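Local coordinates for cellulose-binding protein (PDB 2X32) that probably binds and carries long polyisoprenoid lipids, here holding an octaprenyl diphosphate in its core, and has been implicated in plant cell wall breakdown, at residues 49-54 and 80-85; 106-111 and 144-149. All blocks are in the same frame, centred on the assembly; numbering follows the deposited sequence. Where two conformers were deposited one is given.

Contact 1 (49-54 and 80-85). With OTP ((2E,6E,10E,14E,18E,22E,26E)-3,7,11,15,19,23,27,31-octamethyldotriaconta-2,6,10,14,18,22,26,30-octaenyl trihydrogen diphosphate), chain C.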
loop_
_atom_site.group_PDB
_atom_site.type_symbol
_atom_site.label_atom_id
_atom_site.label_comp_id
_atom_site.label_asym_id
_atom_site.label_seq_id
_atom_site.Cartn_x
_atom_site.Cartn_y
_atom_site.Cartn_z
ATOM N N LEU A 49 3.125 -6.243 4.658
ATOM C CA LEU A 49 3.018 -4.803 4.818
ATOM C C LEU A 49 1.612 -4.632 5.447
ATOM O O LEU A 49 0.611 -5.052 4.879
ATOM C CB LEU A 49 3.067 -4.046 3.499
ATOM C CG LEU A 49 2.769 -2.549 3.623
ATOM C CD1 LEU A 49 3.927 -1.850 4.408
ATOM C CD2 LEU A 49 2.647 -1.910 2.243
ATOM N N VAL A 50 1.529 -3.989 6.607
ATOM C CA VAL A 50 0.269 -3.692 7.249
ATOM C C VAL A 50 0.088 -2.149 7.170
ATOM O O VAL A 50 0.928 -1.360 7.641
ATOM C CB VAL A 50 0.247 -4.139 8.693
ATOM C CG1 VAL A 50 -1.108 -3.782 9.380
ATOM C CG2 VAL A 50 0.585 -5.629 8.819
ATOM N N ILE A 51 -1.029 -1.754 6.574
ATOM C CA ILE A 51 -1.332 -0.377 6.338
ATOM C C ILE A 51 -2.417 0.049 7.345
ATOM O O ILE A 51 -3.513 -0.489 7.344
ATOM C CB ILE A 51 -1.881 -0.168 4.907
ATOM C CG1 ILE A 51 -0.835 -0.595 3.886
ATOM C CG2 ILE A 51 -2.237 1.336 4.690
ATOM C CD1 ILE A 51 -1.396 -1.180 2.677
ATOM N N ASP A 52 -2.100 1.017 8.213
ATOM C CA ASP A 52 -3.045 1.492 9.200
ATOM C C ASP A 52 -4.037 2.461 8.571
ATOM O O ASP A 52 -3.707 3.596 8.242
ATOM C CB ASP A 52 -2.269 2.160 10.325
ATOM C CG ASP A 52 -3.141 2.840 11.366
ATOM O OD1 ASP A 52 -4.385 2.727 11.290
ATOM O OD2 ASP A 52 -2.539 3.542 12.247
ATOM N N LEU A 53 -5.264 1.978 8.347
ATOM C CA LEU A 53 -6.192 2.761 7.549
ATOM C C LEU A 53 -6.701 3.973 8.338
ATOM O O LEU A 53 -7.113 4.997 7.744
ATOM C CB LEU A 53 -7.359 1.879 7.094
ATOM C CG LEU A 53 -6.963 0.745 6.175
ATOM C CD1 LEU A 53 -8.159 -0.140 5.902
ATOM C CD2 LEU A 53 -6.375 1.286 4.836
ATOM N N ASN A 54 -6.579 3.944 9.666
ATOM C CA ASN A 54 -6.813 5.155 10.459
ATOM C C ASN A 54 -5.786 6.268 10.322
ATOM O O ASN A 54 -6.059 7.409 10.703
ATOM C CB ASN A 54 -6.956 4.819 11.955
ATOM C CG ASN A 54 -8.288 4.182 12.263
ATOM O OD1 ASN A 54 -9.338 4.742 11.906
ATOM N ND2 ASN A 54 -8.251 3.022 12.902
ATOM N N ALA A 80 -5.266 -2.685 6.441
ATOM C CA ALA A 80 -5.190 -3.474 5.185
ATOM C C ALA A 80 -3.857 -4.212 5.227
ATOM O O ALA A 80 -2.839 -3.658 5.689
ATOM C CB ALA A 80 -5.296 -2.605 3.933
ATOM N N THR A 81 -3.863 -5.478 4.854
ATOM C CA THR A 81 -2.668 -6.324 5.018
ATOM C C THR A 81 -2.289 -6.904 3.688
ATOM O O THR A 81 -3.130 -7.519 2.991
ATOM C CB THR A 81 -2.958 -7.447 5.987
ATOM O OG1 THR A 81 -3.360 -6.875 7.226
ATOM C CG2 THR A 81 -1.744 -8.319 6.150
ATOM N N VAL A 82 -1.044 -6.687 3.276
ATOM C CA VAL A 82 -0.491 -7.288 2.082
ATOM C C VAL A 82 0.477 -8.399 2.483
ATOM O O VAL A 82 1.337 -8.204 3.335
ATOM C CB VAL A 82 0.322 -6.258 1.245
ATOM C CG1 VAL A 82 0.802 -6.871 -0.049
ATOM C CG2 VAL A 82 -0.508 -4.997 0.959
ATOM N N THR A 83 0.332 -9.554 1.854
ATOM C CA THR A 83 1.253 -10.646 2.084
ATOM C C THR A 83 1.847 -11.095 0.758
ATOM O O THR A 83 1.151 -11.168 -0.264
ATOM C CB THR A 83 0.552 -11.803 2.797
ATOM O OG1 THR A 83 -0.157 -11.318 3.942
ATOM C CG2 THR A 83 1.556 -12.807 3.241
ATOM N N VAL A 84 3.164 -11.362 0.743
ATOM C CA VAL A 84 3.919 -11.651 -0.526
ATOM C C VAL A 84 4.942 -12.722 -0.186
ATOM O O VAL A 84 5.748 -12.502 0.707
ATOM C CB VAL A 84 4.685 -10.414 -1.028
ATOM C CG1 VAL A 84 5.474 -10.721 -2.357
ATOM C CG2 VAL A 84 3.801 -9.110 -1.230
ATOM N N PRO A 85 4.965 -13.835 -0.932
ATOM C CA PRO A 85 6.070 -14.796 -0.781
ATOM C C PRO A 85 7.341 -14.247 -1.371
ATOM O O PRO A 85 7.322 -13.638 -2.465
ATOM C CB PRO A 85 5.606 -16.031 -1.594
ATOM C CG PRO A 85 4.584 -15.504 -2.465
ATOM C CD PRO A 85 3.866 -14.420 -1.724
HETATM O O7 OTP C . -14.212 18.919 -4.030
HETATM P P2 OTP C . -14.510 19.022 -2.557
HETATM O O5 OTP C . -15.913 19.527 -2.274
HETATM O O6 OTP C . -13.431 19.688 -1.747
HETATM O O4 OTP C . -14.576 17.447 -2.069
HETATM P P1 OTP C . -13.528 16.682 -1.104
HETATM O O2 OTP C . -12.347 16.344 -1.993
HETATM O O3 OTP C . -13.373 17.287 0.276
HETATM O O1 OTP C . -14.120 15.200 -0.837
HETATM C C40 OTP C . -14.134 14.284 -1.950
HETATM C C39 OTP C . -13.276 13.050 -1.643
HETATM C C37 OTP C . -12.395 12.550 -2.489
HETATM C C38 OTP C . -12.027 13.102 -3.872
HETATM C C36 OTP C . -11.630 11.286 -2.108
HETATM C C35 OTP C . -12.055 10.046 -2.851
HETATM C C34 OTP C . -11.164 8.847 -2.476
HETATM C C32 OTP C . -10.798 7.860 -3.302
HETATM C C33 OTP C . -11.141 7.865 -4.753
HETATM C C31 OTP C . -9.843 6.793 -2.746
HETATM C C30 OTP C . -10.271 5.350 -2.824
HETATM C C29 OTP C . -9.180 4.404 -2.335
HETATM C C27 OTP C . -8.931 3.208 -2.859
HETATM C C28 OTP C . -9.765 2.543 -3.951
HETATM C C26 OTP C . -7.728 2.399 -2.424
HETATM C C25 OTP C . -6.790 3.049 -1.430
HETATM C C24 OTP C . -5.399 2.398 -1.346
HETATM C C22 OTP C . -4.983 1.551 -0.406
HETATM C C23 OTP C . -5.746 1.173 0.839
HETATM C C21 OTP C . -3.609 0.966 -0.550
HETATM C C20 OTP C . -3.617 -0.550 -0.884
HETATM C C19 OTP C . -2.222 -1.169 -0.976
HETATM C C17 OTP C . -1.580 -1.504 -2.094
HETATM C C18 OTP C . -2.152 -1.514 -3.469
HETATM C C16 OTP C . -0.123 -1.929 -1.993
HETATM C C15 OTP C . 0.114 -3.324 -2.496
HETATM C C14 OTP C . 1.460 -3.849 -2.064
HETATM C C12 OTP C . 2.249 -4.667 -2.804
HETATM C C13 OTP C . 1.867 -5.100 -4.218
HETATM C C11 OTP C . 3.553 -5.192 -2.299
HETATM C C10 OTP C . 4.072 -4.651 -1.028
HETATM C C9 OTP C . 5.517 -5.011 -0.678
HETATM C C7 OTP C . 5.923 -5.905 0.238
HETATM C C8 OTP C . 5.033 -6.654 1.209
HETATM C C6 OTP C . 7.407 -6.165 0.357
HETATM C C5 OTP C . 7.883 -7.396 -0.391
HETATM C C4 OTP C . 9.340 -7.682 -0.173
HETATM C C2 OTP C . 10.144 -8.162 -1.127
HETATM C C3 OTP C . 9.804 -8.523 -2.532
HETATM C C1 OTP C . 11.576 -8.430 -0.760
#
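A80 O takes the straightest bond between the two strands: I51 N lies 2.8 Å from it, with 178° at the hydrogen. The same oxygen also receives a CA-H contact from V50 CA at 3.5 Å. L49 O repeats the pattern at the next hydrogen-bonded pair, two residues along, accepting V82 N while T81 CA-H leans on it. Return bonds from A80 N to I51 O and from L49 N to V82 O close two hydrogen-bonded pairs, L49 with V82 and I51 with A80, and V50 with T81 forms the non-hydrogen-bonded pair between them. The short segments run at 167° to each other, so the pairing is antiparallel.

This register sorts the side chains. L49, I51, A80 and V82 share the buried face, whereas V50 and T81 lie on the partly exposed one. On the buried face V82 presents both methyls to the prenyl chain: its CG1, anti to the backbone N (chi1 -176°), comes within 3.7 Å of OTP C14, and its CG2 lies 3.8 Å from the same carbon. I51, with CG1 beside its backbone N, extends CD1 to 3.7 Å from OTP C19 and alongside V82 CG2. Beyond the last pair, L53 folds back over the strand end. Its CD2 sits 4.1 Å from A80 CB and 4.0 Å from OTP C23, so one methyl bridges protein and lipid. All these lipid contacts are apolar; K24 NZ supplies a hydrogen bond to the ligand outside this contact.

Strand 28-42 continues the sheet beyond V50 and D52, and strand 99-109 continues it beyond T81 and T83. Two neighbouring antiparallel strands with a purely aliphatic inner face against a buried prenyl chain are characteristic of the lipocalin-like beta-barrel of YceI-like domains.

Contact 2 (106-111 and 144-149). With OTP ((2E,6E,10E,14E,18E,22E,26E)-3,7,11,15,19,23,27,31-octamethyldotriaconta-2,6,10,14,18,22,26,30-octaenyl trihydrogen diphosphate), chain C.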
loop_
_atom_site.group_PDB
_atom_site.type_symbol
_atom_site.label_atom_id
_atom_site.label_comp_id
_atom_site.label_asym_id
_atom_site.label_seq_id
_atom_site.Cartn_x
_atom_site.Cartn_y
_atom_site.Cartn_z
ATOM N N ALA A 106 0.720 -10.850 -4.895
ATOM C CA ALA A 106 0.618 -10.365 -3.512
ATOM C C ALA A 106 -0.844 -10.420 -3.159
ATOM O O ALA A 106 -1.694 -10.011 -3.947
ATOM C CB ALA A 106 1.092 -8.916 -3.444
ATOM N N THR A 107 -1.170 -10.885 -1.964
ATOM C CA THR A 107 -2.545 -10.831 -1.512
ATOM C C THR A 107 -2.770 -9.560 -0.714
ATOM O O THR A 107 -1.998 -9.248 0.183
ATOM C CB THR A 107 -2.873 -12.080 -0.696
ATOM O OG1 THR A 107 -2.654 -13.222 -1.525
ATOM C CG2 THR A 107 -4.346 -12.095 -0.261
ATOM N N LEU A 108 -3.787 -8.822 -1.101
ATOM C CA LEU A 108 -4.212 -7.592 -0.409
ATOM C C LEU A 108 -5.546 -7.864 0.259
ATOM O O LEU A 108 -6.556 -8.114 -0.423
ATOM C CB LEU A 108 -4.317 -6.396 -1.350
ATOM C CG LEU A 108 -4.981 -5.153 -0.750
ATOM C CD1 LEU A 108 -4.164 -4.553 0.426
ATOM C CD2 LEU A 108 -5.126 -4.087 -1.903
ATOM N N ASP A 109 -5.578 -7.773 1.585
ATOM C CA ASP A 109 -6.780 -7.878 2.397
ATOM C C ASP A 109 -7.208 -6.464 2.754
ATOM O O ASP A 109 -6.592 -5.828 3.643
ATOM C CB ASP A 109 -6.497 -8.723 3.650
ATOM C CG ASP A 109 -7.629 -8.716 4.640
ATOM O OD1 ASP A 109 -8.766 -8.516 4.215
ATOM O OD2 ASP A 109 -7.354 -8.843 5.868
ATOM N N LEU A 110 -8.178 -5.938 1.991
ATOM C CA LEU A 110 -8.678 -4.589 2.130
ATOM C C LEU A 110 -10.179 -4.601 2.121
ATOM O O LEU A 110 -10.789 -5.188 1.206
ATOM C CB LEU A 110 -8.202 -3.742 0.961
ATOM C CG LEU A 110 -8.752 -2.333 0.783
ATOM C CD1 LEU A 110 -8.403 -1.473 2.066
ATOM C CD2 LEU A 110 -8.187 -1.674 -0.483
ATOM N N HIS A 111 -10.757 -3.920 3.104
ATOM C CA HIS A 111 -12.184 -3.736 3.182
ATOM C C HIS A 111 -12.963 -5.046 3.078
ATOM O O HIS A 111 -14.044 -5.115 2.454
ATOM C CB HIS A 111 -12.618 -2.703 2.152
ATOM C CG HIS A 111 -14.014 -2.198 2.308
ATOM N ND1 HIS A 111 -14.500 -1.530 3.418
ATOM C CD2 HIS A 111 -15.052 -2.300 1.450
ATOM C CE1 HIS A 111 -15.794 -1.247 3.214
ATOM N NE2 HIS A 111 -16.132 -1.706 2.031
ATOM N N ALA A 144 -13.905 -1.122 -7.020
ATOM C CA ALA A 144 -14.888 -2.174 -7.093
ATOM C C ALA A 144 -14.326 -3.544 -6.731
ATOM O O ALA A 144 -15.074 -4.404 -6.190
ATOM C CB ALA A 144 -15.545 -2.185 -8.423
ATOM N N ASP A 145 -13.020 -3.731 -6.907
ATOM C CA ASP A 145 -12.400 -4.990 -6.510
ATOM C C ASP A 145 -12.442 -5.239 -4.996
ATOM O O ASP A 145 -12.253 -6.378 -4.529
ATOM C CB ASP A 145 -10.983 -5.065 -7.030
ATOM C CG ASP A 145 -10.918 -5.358 -8.507
ATOM O OD1 ASP A 145 -11.971 -5.796 -9.065
ATOM O OD2 ASP A 145 -9.863 -5.029 -9.111
ATOM N N TYR A 146 -12.618 -4.164 -4.208
ATOM C CA TYR A 146 -12.681 -4.289 -2.744
ATOM C C TYR A 146 -13.976 -3.749 -2.139
ATOM O O TYR A 146 -14.003 -3.373 -0.969
ATOM C CB TYR A 146 -11.418 -3.608 -2.108
ATOM C CG TYR A 146 -10.136 -4.168 -2.684
ATOM C CD1 TYR A 146 -9.569 -5.293 -2.131
ATOM C CD2 TYR A 146 -9.577 -3.669 -3.867
ATOM C CE1 TYR A 146 -8.455 -5.901 -2.669
ATOM C CE2 TYR A 146 -8.445 -4.266 -4.392
ATOM C CZ TYR A 146 -7.892 -5.369 -3.777
ATOM O OH TYR A 146 -6.796 -6.071 -4.313
ATOM N N SER A 147 -15.057 -3.717 -2.929
ATOM C CA SER A 147 -16.374 -3.257 -2.519
ATOM C C SER A 147 -16.319 -1.835 -1.939
ATOM O O SER A 147 -16.959 -1.552 -0.950
ATOM C CB SER A 147 -16.981 -4.255 -1.532
ATOM O OG SER A 147 -17.175 -5.487 -2.235
ATOM N N LEU A 148 -15.488 -0.991 -2.557
ATOM C CA LEU A 148 -15.290 0.406 -2.083
ATOM C C LEU A 148 -16.055 1.444 -2.911
ATOM O O LEU A 148 -15.984 2.615 -2.649
ATOM C CB LEU A 148 -13.802 0.781 -2.042
ATOM C CG LEU A 148 -13.022 0.152 -0.917
ATOM C CD1 LEU A 148 -11.501 0.378 -1.087
ATOM C CD2 LEU A 148 -13.496 0.697 0.476
ATOM N N GLU A 149 -16.739 1.018 -3.966
ATOM C CA GLU A 149 -17.420 1.969 -4.824
ATOM C C GLU A 149 -18.559 2.690 -4.070
ATOM O O GLU A 149 -18.811 3.877 -4.315
ATOM C CB GLU A 149 -17.889 1.293 -6.127
ATOM C CG GLU A 149 -18.960 0.225 -5.950
ATOM C CD GLU A 149 -18.467 -1.221 -5.916
ATOM O OE1 GLU A 149 -17.600 -1.587 -5.099
ATOM O OE2 GLU A 149 -19.021 -2.017 -6.705
HETATM O O7 OTP C . -14.212 18.919 -4.030
HETATM P P2 OTP C . -14.510 19.022 -2.557
HETATM O O5 OTP C . -15.913 19.527 -2.274
HETATM O O6 OTP C . -13.431 19.688 -1.747
HETATM O O4 OTP C . -14.576 17.447 -2.069
HETATM P P1 OTP C . -13.528 16.682 -1.104
HETATM O O2 OTP C . -12.347 16.344 -1.993
HETATM O O3 OTP C . -13.373 17.287 0.276
HETATM O O1 OTP C . -14.120 15.200 -0.837
HETATM C C40 OTP C . -14.134 14.284 -1.950
HETATM C C39 OTP C . -13.276 13.050 -1.643
HETATM C C37 OTP C . -12.395 12.550 -2.489
HETATM C C38 OTP C . -12.027 13.102 -3.872
HETATM C C36 OTP C . -11.630 11.286 -2.108
HETATM C C35 OTP C . -12.055 10.046 -2.851
HETATM C C34 OTP C . -11.164 8.847 -2.476
HETATM C C32 OTP C . -10.798 7.860 -3.302
HETATM C C33 OTP C . -11.141 7.865 -4.753
HETATM C C31 OTP C . -9.843 6.793 -2.746
HETATM C C30 OTP C . -10.271 5.350 -2.824
HETATM C C29 OTP C . -9.180 4.404 -2.335
HETATM C C27 OTP C . -8.931 3.208 -2.859
HETATM C C28 OTP C . -9.765 2.543 -3.951
HETATM C C26 OTP C . -7.728 2.399 -2.424
HETATM C C25 OTP C . -6.790 3.049 -1.430
HETATM C C24 OTP C . -5.399 2.398 -1.346
HETATM C C22 OTP C . -4.983 1.551 -0.406
HETATM C C23 OTP C . -5.746 1.173 0.839
HETATM C C21 OTP C . -3.609 0.966 -0.550
HETATM C C20 OTP C . -3.617 -0.550 -0.884
HETATM C C19 OTP C . -2.222 -1.169 -0.976
HETATM C C17 OTP C . -1.580 -1.504 -2.094
HETATM C C18 OTP C . -2.152 -1.514 -3.469
HETATM C C16 OTP C . -0.123 -1.929 -1.993
HETATM C C15 OTP C . 0.114 -3.324 -2.496
HETATM C C14 OTP C . 1.460 -3.849 -2.064
HETATM C C12 OTP C . 2.249 -4.667 -2.804
HETATM C C13 OTP C . 1.867 -5.100 -4.218
HETATM C C11 OTP C . 3.553 -5.192 -2.299
HETATM C C10 OTP C . 4.072 -4.651 -1.028
HETATM C C9 OTP C . 5.517 -5.011 -0.678
HETATM C C7 OTP C . 5.923 -5.905 0.238
HETATM C C8 OTP C . 5.033 -6.654 1.209
HETATM C C6 OTP C . 7.407 -6.165 0.357
HETATM C C5 OTP C . 7.883 -7.396 -0.391
HETATM C C4 OTP C . 9.340 -7.682 -0.173
HETATM C C2 OTP C . 10.144 -8.162 -1.127
HETATM C C3 OTP C . 9.804 -8.523 -2.532
HETATM C C1 OTP C . 11.576 -8.430 -0.760
#
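L110 and L108 lie against the ring of Y146 where the end of a YceI-like barrel strand meets the loop that leads into helix 149-158. The contact is carried by side-chain packing, and its tight part is aliphatic on aromatic. L110 CD2 stands over one face of the Y146 ring, 4.2 Å from its centroid and 25° off the normal, while L110 CB reaches CD1 of that ring at 3.7 Å. L108 comes at the phenol end instead, with CD2 3.6 Å from Y146 CZ. With CG beside its own backbone N (chi1 -55°), Y146 projects its ring along the strand far enough to meet both leucines. Replacing Y146 by an alanine would probably open a gap behind L108 and L110, leaving their methyls without the ring they pack on and freer to turn away from the lipid.

A second CH-pi contact lies nearer the loop: L148 CD2 sits over a face of the H111 imidazole, 3.6 Å from its centroid and 17° off the normal. H111 is also met by the ring of Y77, and its ND1 makes a weak hydrogen bond to F72 O, so the imidazole touches both L148 and the residues at and after the end of helix 61-72.

Packing slackens toward solvent, where the exposed S147 offers its CB to H111 CD2 at 4.1 Å. On the buried side, by contrast, the leucines close together and line the ligand pocket: L148 CD1 touches L110 CD2 at 3.9 Å and, from another direction, the methyl C28 of OTP at 4.0 Å.

Contact 1 and contact 2 have centres about 12 Å apart and join directly through neighbouring strands of one sheet. T81 O lies 2.8 Å from D109 N and T83 N lies 2.9 Å from T107 O, both probable hydrogen bonds; V84 CG2 packs on A106 CB at 3.5 Å. The ligand is shared as well. L110 CD1 of contact 2 comes to 3.9 Å of OTP C23, the methyl that L53 of contact 1 also touches. From C23 contact 1 runs to C8, near V84; contact 2 overlaps it through L108 at C20 and A106 at C13, and also reaches C28 on the diphosphate side. Together they line overlapping lengths of one pocket.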